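Local atomic coordinates of 2-hydroxyhepta-2,4-diene-1, 7-dioateisomerase (Mycobacterium abscessus, PDB entry 3R6O), a protein that probably catalyses a metal-dependent isomerisation of 2-hydroxyhepta-2,4-diene-1,7-dioate, as a magnesium-binding member of the fumarylacetoacetate hydrolase (FAH) family. Residues I100-L109 / V268-I279; Y297-E305 / M314-K322. All blocks are in the same frame, centred on the assembly; numbering follows the deposited sequence.

In the fold
Contact 1 and contact 2 follow one another along the chain, the first closing at Ile279 before the second opens at Tyr297, and all four segments fall largely within the range of the FAA-hydrolase C-terminal family. Contact 1 joins strands 106-110 and 279-281 of the large mixed sheet and brings in Val268 of helix 261-269; contact 2 is a hairpin, 303-308 with 312-320, in a separate five-stranded sheet. Their centres lie 27 Å apart on opposite sides of the chain's centre, with nearest atoms about 10 Å apart. Strand 155-165, which carries the magnesium ligand Glu160, touches side chains of both. The second subunit packs against contact 1, through Gln105 among others, whereas at contact 2 it meets Glu321, beside the hairpin.

Contact 1 of 2, residues I100-L109 / V268-I279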
ATOM      1  N   ILE A 100      -6.437   0.985 -13.852  1.00 23.47           N
ATOM      2  CA  ILE A 100      -6.305   0.008 -12.778  1.00 23.32           C
ATOM      3  C   ILE A 100      -6.903   0.625 -11.511  1.00 22.95           C
ATOM      4  O   ILE A 100      -6.240   1.403 -10.813  1.00 22.21           O
ATOM      5  CB  ILE A 100      -4.836  -0.386 -12.523  1.00 22.75           C
ATOM      6  CG1 ILE A 100      -4.095  -0.732 -13.837  1.00 23.10           C
ATOM      7  CG2 ILE A 100      -4.752  -1.538 -11.445  1.00 22.77           C
ATOM      8  CD1 ILE A 100      -4.753  -1.880 -14.671  1.00 24.12           C
ATOM      9  N   PRO A 101      -8.176   0.315 -11.230  1.00 23.59           N
ATOM     10  CA  PRO A 101      -8.816   1.094 -10.184  1.00 23.36           C
ATOM     11  C   PRO A 101      -8.427   0.668  -8.771  1.00 22.97           C
ATOM     12  O   PRO A 101      -8.544   1.466  -7.860  1.00 22.60           O
ATOM     13  CB  PRO A 101     -10.308   0.887 -10.412  1.00 24.34           C
ATOM     14  CG  PRO A 101     -10.475   0.025 -11.591  1.00 25.12           C
ATOM     15  CD  PRO A 101      -9.136  -0.383 -12.096  1.00 24.65           C
ATOM     16  N   GLU A 102      -7.928  -0.546  -8.607  1.00 23.12           N
ATOM     17  CA  GLU A 102      -7.674  -1.100  -7.245  1.00 22.97           C
ATOM     18  C   GLU A 102      -6.378  -1.878  -7.257  1.00 22.64           C
ATOM     19  O   GLU A 102      -6.397  -3.100  -7.060  1.00 23.14           O
ATOM     20  CB  GLU A 102      -8.831  -2.032  -6.826  1.00 23.93           C
ATOM     21  CG  GLU A 102     -10.131  -1.300  -6.497  1.00 26.30           C
ATOM     22  CD  GLU A 102     -11.103  -2.164  -5.712  1.00 32.64           C
ATOM     23  OE1 GLU A 102     -10.652  -2.875  -4.772  1.00 38.31           O
ATOM     24  OE2 GLU A 102     -12.312  -2.157  -6.050  1.00 34.75           O
ATOM     25  N   PRO A 103      -5.253  -1.189  -7.537  1.00 21.93           N
ATOM     26  CA  PRO A 103      -3.956  -1.841  -7.504  1.00 21.66           C
ATOM     27  C   PRO A 103      -3.654  -2.291  -6.084  1.00 21.55           C
ATOM     28  O   PRO A 103      -4.068  -1.611  -5.112  1.00 21.38           O
ATOM     29  CB  PRO A 103      -2.978  -0.720  -7.909  1.00 21.02           C
ATOM     30  CG  PRO A 103      -3.604   0.510  -7.430  1.00 20.78           C
ATOM     31  CD  PRO A 103      -5.131   0.277  -7.550  1.00 21.39           C
ATOM     32  N   GLY A 104      -2.934  -3.398  -5.945  1.00 21.72           N
ATOM     33  CA  GLY A 104      -2.592  -3.917  -4.608  1.00 21.73           C
ATOM     34  C   GLY A 104      -1.690  -2.969  -3.828  1.00 21.08           C
ATOM     35  O   GLY A 104      -1.790  -2.863  -2.603  1.00 21.10           O
ATOM     36  N   GLN A 105      -0.769  -2.308  -4.543  1.00 20.63           N
ATOM     37  CA  GLN A 105       0.075  -1.300  -3.949  1.00 20.15           C
ATOM     38  C   GLN A 105       0.521  -0.344  -5.020  1.00 19.85           C
ATOM     39  O   GLN A 105       0.600  -0.721  -6.202  1.00 20.01           O
ATOM     40  CB  GLN A 105       1.293  -1.885  -3.230  1.00 20.14           C
ATOM     41  CG  GLN A 105       2.318  -2.574  -4.130  1.00 20.21           C
ATOM     42  CD  GLN A 105       3.304  -3.447  -3.387  1.00 20.40           C
ATOM     43  OE1 GLN A 105       3.759  -3.089  -2.276  1.00 20.32           O
ATOM     44  NE2 GLN A 105       3.677  -4.589  -4.005  1.00 20.74           N
ATOM     45  N   VAL A 106       0.813   0.883  -4.590  1.00 19.53           N
ATOM     46  CA  VAL A 106       1.293   1.912  -5.499  1.00 19.34           C
ATOM     47  C   VAL A 106       2.626   2.452  -5.017  1.00 19.19           C
ATOM     48  O   VAL A 106       2.709   3.079  -3.952  1.00 19.11           O
ATOM     49  CB  VAL A 106       0.281   3.043  -5.631  1.00 19.28           C
ATOM     50  CG1 VAL A 106       0.779   4.100  -6.670  1.00 19.20           C
ATOM     51  CG2 VAL A 106      -1.110   2.414  -6.000  1.00 19.59           C
ATOM     52  N   ILE A 107       3.655   2.115  -5.777  1.00 19.28           N
ATOM     53  CA  ILE A 107       5.021   2.513  -5.495  1.00 19.31           C
ATOM     54  C   ILE A 107       5.333   3.739  -6.330  1.00 19.33           C
ATOM     55  O   ILE A 107       4.949   3.808  -7.497  1.00 19.41           O
ATOM     56  CB  ILE A 107       6.024   1.408  -5.868  1.00 19.54           C
ATOM     57  CG1 ILE A 107       5.675   0.094  -5.171  1.00 19.63           C
ATOM     58  CG2 ILE A 107       7.498   1.863  -5.539  1.00 19.71           C
ATOM     59  CD1 ILE A 107       5.435   0.202  -3.749  1.00 19.58           C
ATOM     60  N   ALA A 108       5.999   4.720  -5.739  1.00 19.38           N
ATOM     61  CA  ALA A 108       6.453   5.920  -6.472  1.00 19.56           C
ATOM     62  C   ALA A 108       7.936   6.155  -6.206  1.00 19.91           C
ATOM     63  O   ALA A 108       8.397   6.079  -5.033  1.00 19.98           O
ATOM     64  CB  ALA A 108       5.636   7.196  -6.038  1.00 19.46           C
ATOM     65  N   LEU A 109       8.668   6.501  -7.262  1.00 20.26           N
ATOM     66  CA  LEU A 109      10.084   6.796  -7.132  1.00 20.76           C
ATOM     67  C   LEU A 109      10.347   8.301  -7.065  1.00 21.12           C
ATOM     68  O   LEU A 109       9.874   9.069  -7.915  1.00 21.18           O
ATOM     69  CB  LEU A 109      10.836   6.164  -8.292  1.00 21.12           C
ATOM     70  CG  LEU A 109      11.637   4.921  -8.045  1.00 21.27           C
ATOM     71  CD1 LEU A 109      10.735   3.734  -7.582  1.00 24.70           C
ATOM     72  CD2 LEU A 109      12.435   4.654  -9.403  1.00 21.81           C
ATOM     73  N   VAL A 268      13.146  -1.955  -7.415  1.00 21.81           N
ATOM     74  CA  VAL A 268      11.959  -2.013  -6.551  1.00 21.29           C
ATOM     75  C   VAL A 268      11.719  -3.446  -6.069  1.00 21.42           C
ATOM     76  O   VAL A 268      11.541  -3.686  -4.867  1.00 21.22           O
ATOM     77  CB  VAL A 268      10.710  -1.468  -7.245  1.00 21.00           C
ATOM     78  CG1 VAL A 268       9.433  -1.813  -6.417  1.00 20.62           C
ATOM     79  CG2 VAL A 268      10.865   0.044  -7.482  1.00 20.82           C
ATOM     80  N   SER A 269      11.766  -4.403  -6.995  1.00 21.85           N
ATOM     81  CA  SER A 269      11.473  -5.787  -6.641  1.00 22.07           C
ATOM     82  C   SER A 269      12.623  -6.449  -5.881  1.00 22.39           C
ATOM     83  O   SER A 269      12.476  -7.548  -5.376  1.00 22.57           O
ATOM     84  CB  SER A 269      11.090  -6.629  -7.851  1.00 22.53           C
ATOM     85  OG  SER A 269      12.218  -6.986  -8.637  1.00 23.14           O
ATOM     86  N   ALA A 270      13.776  -5.820  -5.812  1.00 22.56           N
ATOM     87  CA  ALA A 270      14.855  -6.317  -4.953  1.00 22.90           C
ATOM     88  C   ALA A 270      14.469  -6.310  -3.460  1.00 22.53           C
ATOM     89  O   ALA A 270      15.044  -7.057  -2.676  1.00 22.83           O
ATOM     90  CB  ALA A 270      16.155  -5.532  -5.186  1.00 23.25           C
ATOM     91  N   THR A 271      13.534  -5.451  -3.050  1.00 21.96           N
ATOM     92  CA  THR A 271      13.129  -5.393  -1.633  1.00 21.69           C
ATOM     93  C   THR A 271      11.618  -5.518  -1.385  1.00 21.28           C
ATOM     94  O   THR A 271      11.187  -5.780  -0.253  1.00 21.18           O
ATOM     95  CB  THR A 271      13.653  -4.100  -0.944  1.00 21.57           C
ATOM     96  OG1 THR A 271      12.750  -3.018  -1.177  1.00 21.09           O
ATOM     97  CG2 THR A 271      15.094  -3.790  -1.397  1.00 22.05           C
ATOM     98  N   ILE A 272      10.818  -5.361  -2.443  1.00 21.13           N
ATOM     99  CA  ILE A 272       9.346  -5.480  -2.397  1.00 20.86           C
ATOM    100  C   ILE A 272       8.815  -6.510  -3.415  1.00 21.17           C
ATOM    101  O   ILE A 272       9.059  -6.407  -4.602  1.00 21.36           O
ATOM    102  CB  ILE A 272       8.653  -4.109  -2.659  1.00 20.45           C
ATOM    103  CG1 ILE A 272       9.054  -3.118  -1.552  1.00 20.23           C
ATOM    104  CG2 ILE A 272       7.150  -4.268  -2.693  1.00 20.30           C
ATOM    105  CD1 ILE A 272       8.667  -1.645  -1.854  1.00 19.92           C
ATOM    106  N   ALA A 273       8.099  -7.521  -2.919  1.00 21.31           N
ATOM    107  CA  ALA A 273       7.480  -8.505  -3.761  1.00 21.70           C
ATOM    108  C   ALA A 273       6.266  -7.896  -4.480  1.00 21.53           C
ATOM    109  O   ALA A 273       5.443  -7.215  -3.869  1.00 21.18           O
ATOM    110  CB  ALA A 273       7.086  -9.742  -2.917  1.00 21.97           C
ATOM    111  N   LEU A 274       6.208  -8.083  -5.796  1.00 21.86           N
ATOM    112  CA  LEU A 274       5.191  -7.450  -6.623  1.00 21.81           C
ATOM    113  C   LEU A 274       4.146  -8.464  -7.115  1.00 22.33           C
ATOM    114  O   LEU A 274       4.479  -9.607  -7.399  1.00 22.86           O
ATOM    115  CB  LEU A 274       5.871  -6.792  -7.826  1.00 21.91           C
ATOM    116  CG  LEU A 274       6.879  -5.689  -7.544  1.00 21.53           C
ATOM    117  CD1 LEU A 274       7.574  -5.224  -8.875  1.00 21.81           C
ATOM    118  CD2 LEU A 274       6.188  -4.527  -6.829  1.00 20.96           C
ATOM    119  N   ARG A 275       2.898  -8.012  -7.222  1.00 22.26           N
ATOM    120  CA  ARG A 275       1.797  -8.795  -7.780  1.00 22.85           C
ATOM    121  C   ARG A 275       1.213  -8.092  -9.000  1.00 23.02           C
ATOM    122  O   ARG A 275       1.319  -6.866  -9.150  1.00 22.56           O
ATOM    123  CB  ARG A 275       0.693  -8.925  -6.730  1.00 22.76           C
ATOM    124  CG  ARG A 275       1.168  -9.615  -5.452  1.00 22.66           C
ATOM    125  CD  ARG A 275       0.094  -9.744  -4.430  1.00 26.17           C
ATOM    126  NE  ARG A 275       0.596 -10.456  -3.244  1.00 33.23           N
ATOM    127  CZ  ARG A 275       0.110 -10.352  -1.999  1.00 33.64           C
ATOM    128  NH1 ARG A 275      -0.935  -9.577  -1.710  1.00 33.41           N
ATOM    129  NH2 ARG A 275       0.701 -11.034  -1.019  1.00 35.26           N
ATOM    130  N   ALA A 276       0.585  -8.891  -9.852  1.00 23.75           N
ATOM    131  CA  ALA A 276      -0.234  -8.364 -10.932  1.00 24.08           C
ATOM    132  C   ALA A 276      -1.198  -7.323 -10.397  1.00 23.63           C
ATOM    133  O   ALA A 276      -1.873  -7.516  -9.358  1.00 23.51           O
ATOM    134  CB  ALA A 276      -1.006  -9.507 -11.651  1.00 25.07           C
ATOM    135  N   GLY A 277      -1.207  -6.198 -11.102  1.00 23.44           N
ATOM    136  CA  GLY A 277      -2.052  -5.071 -10.794  1.00 23.08           C
ATOM    137  C   GLY A 277      -1.360  -3.992 -10.009  1.00 22.27           C
ATOM    138  O   GLY A 277      -1.890  -2.896  -9.907  1.00 21.99           O
ATOM    139  N   ASP A 278      -0.161  -4.282  -9.495  1.00 21.97           N
ATOM    140  CA  ASP A 278       0.645  -3.276  -8.808  1.00 21.31           C
ATOM    141  C   ASP A 278       1.093  -2.227  -9.825  1.00 21.25           C
ATOM    142  O   ASP A 278       1.259  -2.518 -11.023  1.00 21.71           O
ATOM    143  CB  ASP A 278       1.874  -3.870  -8.134  1.00 21.17           C
ATOM    144  CG  ASP A 278       1.559  -4.676  -6.888  1.00 21.14           C
ATOM    145  OD1 ASP A 278       0.422  -4.682  -6.375  1.00 21.17           O
ATOM    146  OD2 ASP A 278       2.498  -5.306  -6.400  1.00 21.13           O
ATOM    147  N   ILE A 279       1.238  -0.999  -9.346  1.00 20.76           N
ATOM    148  CA  ILE A 279       1.640   0.147 -10.171  1.00 20.69           C
ATOM    149  C   ILE A 279       2.927   0.727  -9.618  1.00 20.33           C
ATOM    150  O   ILE A 279       3.046   0.912  -8.393  1.00 19.98           O
ATOM    151  CB  ILE A 279       0.582   1.264 -10.096  1.00 20.52           C
ATOM    152  CG1 ILE A 279      -0.726   0.788 -10.762  1.00 21.01           C
ATOM    153  CG2 ILE A 279       1.038   2.589 -10.765  1.00 20.41           C
ATOM    154  CD1 ILE A 279      -1.815   1.815 -10.585  1.00 21.07           C
TER
HETATM  155  O   HOH W   1      -1.825  -5.701  -7.217  1.00 31.99           O
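The amide of Gln105 and the carboxylate of Asp278 form the polar centre of this contact. Gln105 NE2 donates to Asp278 OD2 at 2.8 Å in an almost straight bond lying in the amide plane, yet it meets the carboxylate from above its plane, the two flat groups being turned 72° apart. The same NE2 donates to Ala273 O, while OE1 is held by Ser135 of the second subunit. Gln105 CG lies between its backbone N and carbonyl carbon (chi1 66°), and the extended chain beyond carries NE2 across to both acceptors. Val106 and Ile279 pair as parallel strands: Ile279 N donates to Gln105 O. Ile107 N lies 2.9 Å from its acceptor, Ile279 O. Ile279 CD1 lies against the Pro103 ring (3.9 Å to CG), Ile107 and Ile272 meet tip to tip, and Leu109 CD1 touches Val268 CG2 at 3.7 Å. Leu109's side chain is about 6 Å from the bound magnesium ion, so strand 106-110 runs toward the metal site.

Further out, Arg275 N reaches Asp278 OD2 from the face opposite Gln105, within the type II turn 275-278. A water joins Gly104 N, Ala276 O and Asp278 OD1. Gripped from both faces through OD2, the buried carboxylate is probably kept ionised, and Gln105 ties this strand entry to the dimer interface.

Contact 2 of 2, residues Y297-E305 / M314-K322; sequences YLRPGDVIE and MRLPVHDEK
Val303, Ile304 and Glu305 pair with Pro317, Leu316 and Arg315 in an antiparallel beta hairpin in the middle of the five-stranded sheet, between strands 146-148 and 239-244. Four backbone hydrogen bonds link the two segments. Ile304 and Leu316 exchange two of them, Leu316 N lying 2.8 Å from Ile304 O; Val318 N then donates to Asp302 O, and Gly301 N to Val318 O at 2.9 Å, so the pairing runs on into the type II turn 299-302.

Apolar contacts gather on the buried face. Ile304 CB sits 4.1 Å from Leu316 CB, while Val318 spreads its two methyls, CG2 to Ile304 CD1 (4.0 Å) and CG1 to Leu298 CB. Leu242 packs on Ile304, and Val146 on Leu316. On the other face Val303 CG1 lies over one face of the Arg315 guanidinium, toward its rim. Arg315 CG stands anti to the backbone N (chi1 -179°), and the extended chain runs past the valine, with CG 3.6 Å from Val303 CG1.

Charged and solvent-mediated links fix the turn. Arg299 forms a salt bridge with Asp302, whose OD2 also accepts from Arg299 N and whose OD1 bonds Asn245. Beside the turn, a water donates to both Leu298 O and Asp320 OD1, and Asp320 OD2 rests 3.5 Å from Pro300 CD.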
ATOM      1  N   TYR A 297       2.895  26.246  -6.860  1.00 22.40           N
ATOM      2  CA  TYR A 297       2.011  25.198  -6.372  1.00 21.93           C
ATOM      3  C   TYR A 297       0.604  25.351  -6.987  1.00 21.90           C
ATOM      4  O   TYR A 297       0.262  26.385  -7.550  1.00 22.27           O
ATOM      5  CB  TYR A 297       1.944  25.158  -4.831  1.00 21.99           C
ATOM      6  CG  TYR A 297       3.262  24.852  -4.116  1.00 22.06           C
ATOM      7  CD1 TYR A 297       3.935  23.676  -4.349  1.00 21.69           C
ATOM      8  CD2 TYR A 297       3.776  25.711  -3.136  1.00 22.59           C
ATOM      9  CE1 TYR A 297       5.110  23.375  -3.704  1.00 21.83           C
ATOM     10  CE2 TYR A 297       4.975  25.417  -2.462  1.00 22.77           C
ATOM     11  CZ  TYR A 297       5.628  24.241  -2.748  1.00 22.37           C
ATOM     12  OH  TYR A 297       6.823  23.927  -2.123  1.00 23.08           O
ATOM     13  N   LEU A 298      -0.153  24.253  -6.983  1.00 21.51           N
ATOM     14  CA  LEU A 298      -1.490  24.215  -7.550  1.00 21.54           C
ATOM     15  C   LEU A 298      -2.385  25.203  -6.794  1.00 21.93           C
ATOM     16  O   LEU A 298      -2.336  25.279  -5.573  1.00 21.99           O
ATOM     17  CB  LEU A 298      -2.048  22.806  -7.498  1.00 21.15           C
ATOM     18  CG  LEU A 298      -1.207  21.771  -8.262  1.00 20.85           C
ATOM     19  CD1 LEU A 298      -1.750  20.293  -8.072  1.00 20.52           C
ATOM     20  CD2 LEU A 298      -1.150  22.173  -9.729  1.00 21.07           C
ATOM     21  N   ARG A 299      -3.147  25.976  -7.559  1.00 22.26           N
ATOM     22  CA  ARG A 299      -4.043  27.010  -7.051  1.00 22.75           C
ATOM     23  C   ARG A 299      -5.474  26.579  -7.367  1.00 22.81           C
ATOM     24  O   ARG A 299      -5.700  25.883  -8.339  1.00 22.64           O
ATOM     25  CB  ARG A 299      -3.749  28.325  -7.749  1.00 23.21           C
ATOM     26  CG  ARG A 299      -2.321  28.887  -7.484  1.00 23.32           C
ATOM     27  CD  ARG A 299      -1.943  29.937  -8.544  1.00 28.50           C
ATOM     28  NE  ARG A 299      -1.860  29.348  -9.890  1.00 29.53           N
ATOM     29  CZ  ARG A 299      -1.377  29.945 -10.981  1.00 32.36           C
ATOM     30  NH1 ARG A 299      -0.864  31.188 -10.959  1.00 33.16           N
ATOM     31  NH2 ARG A 299      -1.373  29.261 -12.123  1.00 33.40           N
ATOM     32  N   PRO A 300      -6.439  26.958  -6.526  1.00 23.16           N
ATOM     33  CA  PRO A 300      -7.851  26.742  -6.901  1.00 23.42           C
ATOM     34  C   PRO A 300      -8.214  27.285  -8.292  1.00 23.71           C
ATOM     35  O   PRO A 300      -7.924  28.443  -8.638  1.00 24.05           O
ATOM     36  CB  PRO A 300      -8.617  27.454  -5.792  1.00 23.92           C
ATOM     37  CG  PRO A 300      -7.642  28.462  -5.258  1.00 24.08           C
ATOM     38  CD  PRO A 300      -6.305  27.813  -5.337  1.00 23.51           C
ATOM     39  N   GLY A 301      -8.822  26.438  -9.113  1.00 23.64           N
ATOM     40  CA  GLY A 301      -9.147  26.808 -10.465  1.00 23.97           C
ATOM     41  C   GLY A 301      -8.078  26.549 -11.530  1.00 23.68           C
ATOM     42  O   GLY A 301      -8.368  26.673 -12.723  1.00 23.98           O
ATOM     43  N   ASP A 302      -6.848  26.222 -11.130  1.00 23.21           N
ATOM     44  CA  ASP A 302      -5.876  25.702 -12.106  1.00 22.97           C
ATOM     45  C   ASP A 302      -6.440  24.441 -12.791  1.00 22.87           C
ATOM     46  O   ASP A 302      -7.204  23.684 -12.187  1.00 22.77           O
ATOM     47  CB  ASP A 302      -4.551  25.337 -11.429  1.00 22.52           C
ATOM     48  CG  ASP A 302      -3.648  26.530 -11.190  1.00 22.73           C
ATOM     49  OD1 ASP A 302      -3.867  27.582 -11.810  1.00 23.19           O
ATOM     50  OD2 ASP A 302      -2.698  26.414 -10.366  1.00 22.51           O
ATOM     51  N   VAL A 303      -6.024  24.216 -14.029  1.00 22.97           N
ATOM     52  CA  VAL A 303      -6.298  22.980 -14.756  1.00 22.94           C
ATOM     53  C   VAL A 303      -4.959  22.388 -15.187  1.00 22.64           C
ATOM     54  O   VAL A 303      -4.184  23.066 -15.875  1.00 22.83           O
ATOM     55  CB  VAL A 303      -7.179  23.261 -15.993  1.00 23.56           C
ATOM     56  CG1 VAL A 303      -7.474  21.940 -16.762  1.00 23.66           C
ATOM     57  CG2 VAL A 303      -8.482  23.972 -15.580  1.00 23.98           C
ATOM     58  N   ILE A 304      -4.681  21.154 -14.732  1.00 22.23           N
ATOM     59  CA  ILE A 304      -3.512  20.415 -15.142  1.00 22.02           C
ATOM     60  C   ILE A 304      -3.813  19.654 -16.432  1.00 22.36           C
ATOM     61  O   ILE A 304      -4.791  18.887 -16.500  1.00 22.49           O
ATOM     62  CB  ILE A 304      -3.076  19.379 -14.078  1.00 21.50           C
ATOM     63  CG1 ILE A 304      -2.783  20.061 -12.741  1.00 21.25           C
ATOM     64  CG2 ILE A 304      -1.852  18.535 -14.565  1.00 21.36           C
ATOM     65  CD1 ILE A 304      -2.933  19.104 -11.550  1.00 20.87           C
ATOM     66  N   GLU A 305      -2.946  19.870 -17.422  1.00 22.60           N
ATOM     67  CA  GLU A 305      -3.011  19.183 -18.700  1.00 23.02           C
ATOM     68  C   GLU A 305      -1.701  18.425 -18.904  1.00 22.86           C
ATOM     69  O   GLU A 305      -0.627  19.036 -18.999  1.00 22.87           O
ATOM     70  CB  GLU A 305      -3.250  20.189 -19.850  1.00 23.65           C
ATOM     71  CG  GLU A 305      -4.505  21.039 -19.697  1.00 25.67           C
ATOM     72  CD  GLU A 305      -4.238  22.551 -19.512  1.00 28.16           C
ATOM     73  OE1 GLU A 305      -3.081  22.985 -19.392  1.00 30.73           O
ATOM     74  OE2 GLU A 305      -5.209  23.313 -19.457  1.00 30.25           O
ATOM     75  N   MET A 314      -4.471  13.948 -19.912  1.00 23.66           N
ATOM     76  CA  MET A 314      -5.228  14.167 -18.725  1.00 23.28           C
ATOM     77  C   MET A 314      -5.650  15.614 -18.714  1.00 23.38           C
ATOM     78  O   MET A 314      -4.938  16.491 -19.233  1.00 23.45           O
ATOM     79  CB  MET A 314      -4.360  13.928 -17.484  1.00 22.54           C
ATOM     80  CG  MET A 314      -3.899  12.528 -17.260  1.00 22.38           C
ATOM     81  SD  MET A 314      -2.979  12.512 -15.679  1.00 22.53           S
ATOM     82  CE  MET A 314      -2.907  10.757 -15.386  1.00 25.09           C
ATOM     83  N   ARG A 315      -6.788  15.862 -18.096  1.00 23.44           N
ATOM     84  CA  ARG A 315      -7.242  17.226 -17.758  1.00 23.48           C
ATOM     85  C   ARG A 315      -7.849  17.210 -16.367  1.00 23.15           C
ATOM     86  O   ARG A 315      -9.002  16.742 -16.165  1.00 23.47           O
ATOM     87  CB  ARG A 315      -8.276  17.704 -18.761  1.00 24.26           C
ATOM     88  CG  ARG A 315      -8.739  19.089 -18.460  1.00 25.72           C
ATOM     89  CD  ARG A 315      -9.572  19.664 -19.591  1.00 29.71           C
ATOM     90  NE  ARG A 315      -9.922  21.047 -19.292  1.00 31.58           N
ATOM     91  CZ  ARG A 315     -10.832  21.413 -18.384  1.00 34.19           C
ATOM     92  NH1 ARG A 315     -11.491  20.506 -17.690  1.00 35.46           N
ATOM     93  NH2 ARG A 315     -11.075  22.703 -18.160  1.00 34.53           N
ATOM     94  N   LEU A 316      -7.104  17.760 -15.417  1.00 22.62           N
ATOM     95  CA  LEU A 316      -7.437  17.660 -14.030  1.00 22.30           C
ATOM     96  C   LEU A 316      -7.698  19.045 -13.422  1.00 22.36           C
ATOM     97  O   LEU A 316      -6.749  19.842 -13.226  1.00 22.13           O
ATOM     98  CB  LEU A 316      -6.290  16.985 -13.290  1.00 21.70           C
ATOM     99  CG  LEU A 316      -5.603  15.747 -13.849  1.00 21.59           C
ATOM    100  CD1 LEU A 316      -4.376  15.410 -12.954  1.00 21.04           C
ATOM    101  CD2 LEU A 316      -6.580  14.559 -13.951  1.00 21.86           C
ATOM    102  N   PRO A 317      -8.977  19.358 -13.155  1.00 22.76           N
ATOM    103  CA  PRO A 317      -9.273  20.632 -12.490  1.00 22.89           C
ATOM    104  C   PRO A 317      -8.889  20.571 -11.012  1.00 22.47           C
ATOM    105  O   PRO A 317      -9.028  19.513 -10.414  1.00 22.26           O
ATOM    106  CB  PRO A 317     -10.767  20.813 -12.699  1.00 23.54           C
ATOM    107  CG  PRO A 317     -11.317  19.427 -12.948  1.00 23.66           C
ATOM    108  CD  PRO A 317     -10.186  18.573 -13.476  1.00 23.22           C
ATOM    109  N   VAL A 318      -8.353  21.677 -10.475  1.00 22.41           N
ATOM    110  CA  VAL A 318      -7.939  21.754  -9.071  1.00 22.13           C
ATOM    111  C   VAL A 318      -8.961  22.549  -8.247  1.00 22.57           C
ATOM    112  O   VAL A 318      -9.361  23.628  -8.636  1.00 22.99           O
ATOM    113  CB  VAL A 318      -6.544  22.421  -8.916  1.00 21.88           C
ATOM    114  CG1 VAL A 318      -6.178  22.555  -7.423  1.00 21.74           C
ATOM    115  CG2 VAL A 318      -5.476  21.593  -9.686  1.00 21.52           C
ATOM    116  N   HIS A 319      -9.386  21.969  -7.125  1.00 22.53           N
ATOM    117  CA  HIS A 319     -10.304  22.608  -6.195  1.00 23.00           C
ATOM    118  C   HIS A 319      -9.768  22.428  -4.779  1.00 22.79           C
ATOM    119  O   HIS A 319      -9.435  21.299  -4.397  1.00 22.41           O
ATOM    120  CB  HIS A 319     -11.663  21.925  -6.251  1.00 23.40           C
ATOM    121  CG  HIS A 319     -12.361  22.040  -7.578  1.00 23.78           C
ATOM    122  ND1 HIS A 319     -13.363  22.953  -7.811  1.00 24.46           N
ATOM    123  CD2 HIS A 319     -12.229  21.329  -8.720  1.00 23.66           C
ATOM    124  CE1 HIS A 319     -13.805  22.816  -9.051  1.00 24.74           C
ATOM    125  NE2 HIS A 319     -13.121  21.848  -9.631  1.00 24.27           N
ATOM    126  N   ASP A 320      -9.798  23.500  -3.994  1.00 23.14           N
ATOM    127  CA  ASP A 320      -9.466  23.456  -2.570  1.00 23.15           C
ATOM    128  C   ASP A 320     -10.675  23.090  -1.743  1.00 23.59           C
ATOM    129  O   ASP A 320     -11.780  23.600  -1.981  1.00 24.16           O
ATOM    130  CB  ASP A 320      -8.977  24.818  -2.091  1.00 23.48           C
ATOM    131  CG  ASP A 320      -7.623  25.210  -2.672  1.00 23.14           C
ATOM    132  OD1 ASP A 320      -7.068  24.460  -3.492  1.00 22.65           O
ATOM    133  OD2 ASP A 320      -7.156  26.323  -2.326  1.00 26.07           O
ATOM    134  N   GLU A 321     -10.451  22.257  -0.723  1.00 23.43           N
ATOM    135  CA  GLU A 321     -11.448  22.031   0.306  1.00 23.95           C
ATOM    136  C   GLU A 321     -11.581  23.319   1.083  1.00 25.60           C
ATOM    137  O   GLU A 321     -10.591  23.913   1.406  1.00 25.28           O
ATOM    138  CB  GLU A 321     -11.006  20.929   1.274  1.00 24.35           C
ATOM    139  CG  GLU A 321     -10.902  19.530   0.684  1.00 24.51           C
ATOM    140  CD  GLU A 321     -10.658  18.449   1.749  1.00 28.02           C
ATOM    141  OE1 GLU A 321     -10.056  18.762   2.811  1.00 27.59           O
ATOM    142  OE2 GLU A 321     -11.099  17.281   1.539  1.00 25.92           O
ATOM    143  N   LYS A 322     -12.793  23.741   1.415  1.00 26.64           N
ATOM    144  CA  LYS A 322     -12.941  24.931   2.256  1.00 29.13           C
ATOM    145  C   LYS A 322     -12.603  24.649   3.740  1.00 30.27           C
ATOM    146  O   LYS A 322     -12.700  23.513   4.195  1.00 30.78           O
ATOM    147  CB  LYS A 322     -14.357  25.485   2.112  1.00 30.20           C
ATOM    148  CG  LYS A 322     -14.520  26.235   0.780  1.00 30.75           C
ATOM    149  CD  LYS A 322     -15.921  26.755   0.590  1.00 34.70           C
ATOM    150  CE  LYS A 322     -16.211  27.959   1.435  1.00 35.94           C
ATOM    151  NZ  LYS A 322     -15.690  29.193   0.770  1.00 37.85           N
TER
HETATM  152  O   HOH W   2      -4.637  24.878  -3.805  1.00 24.25           O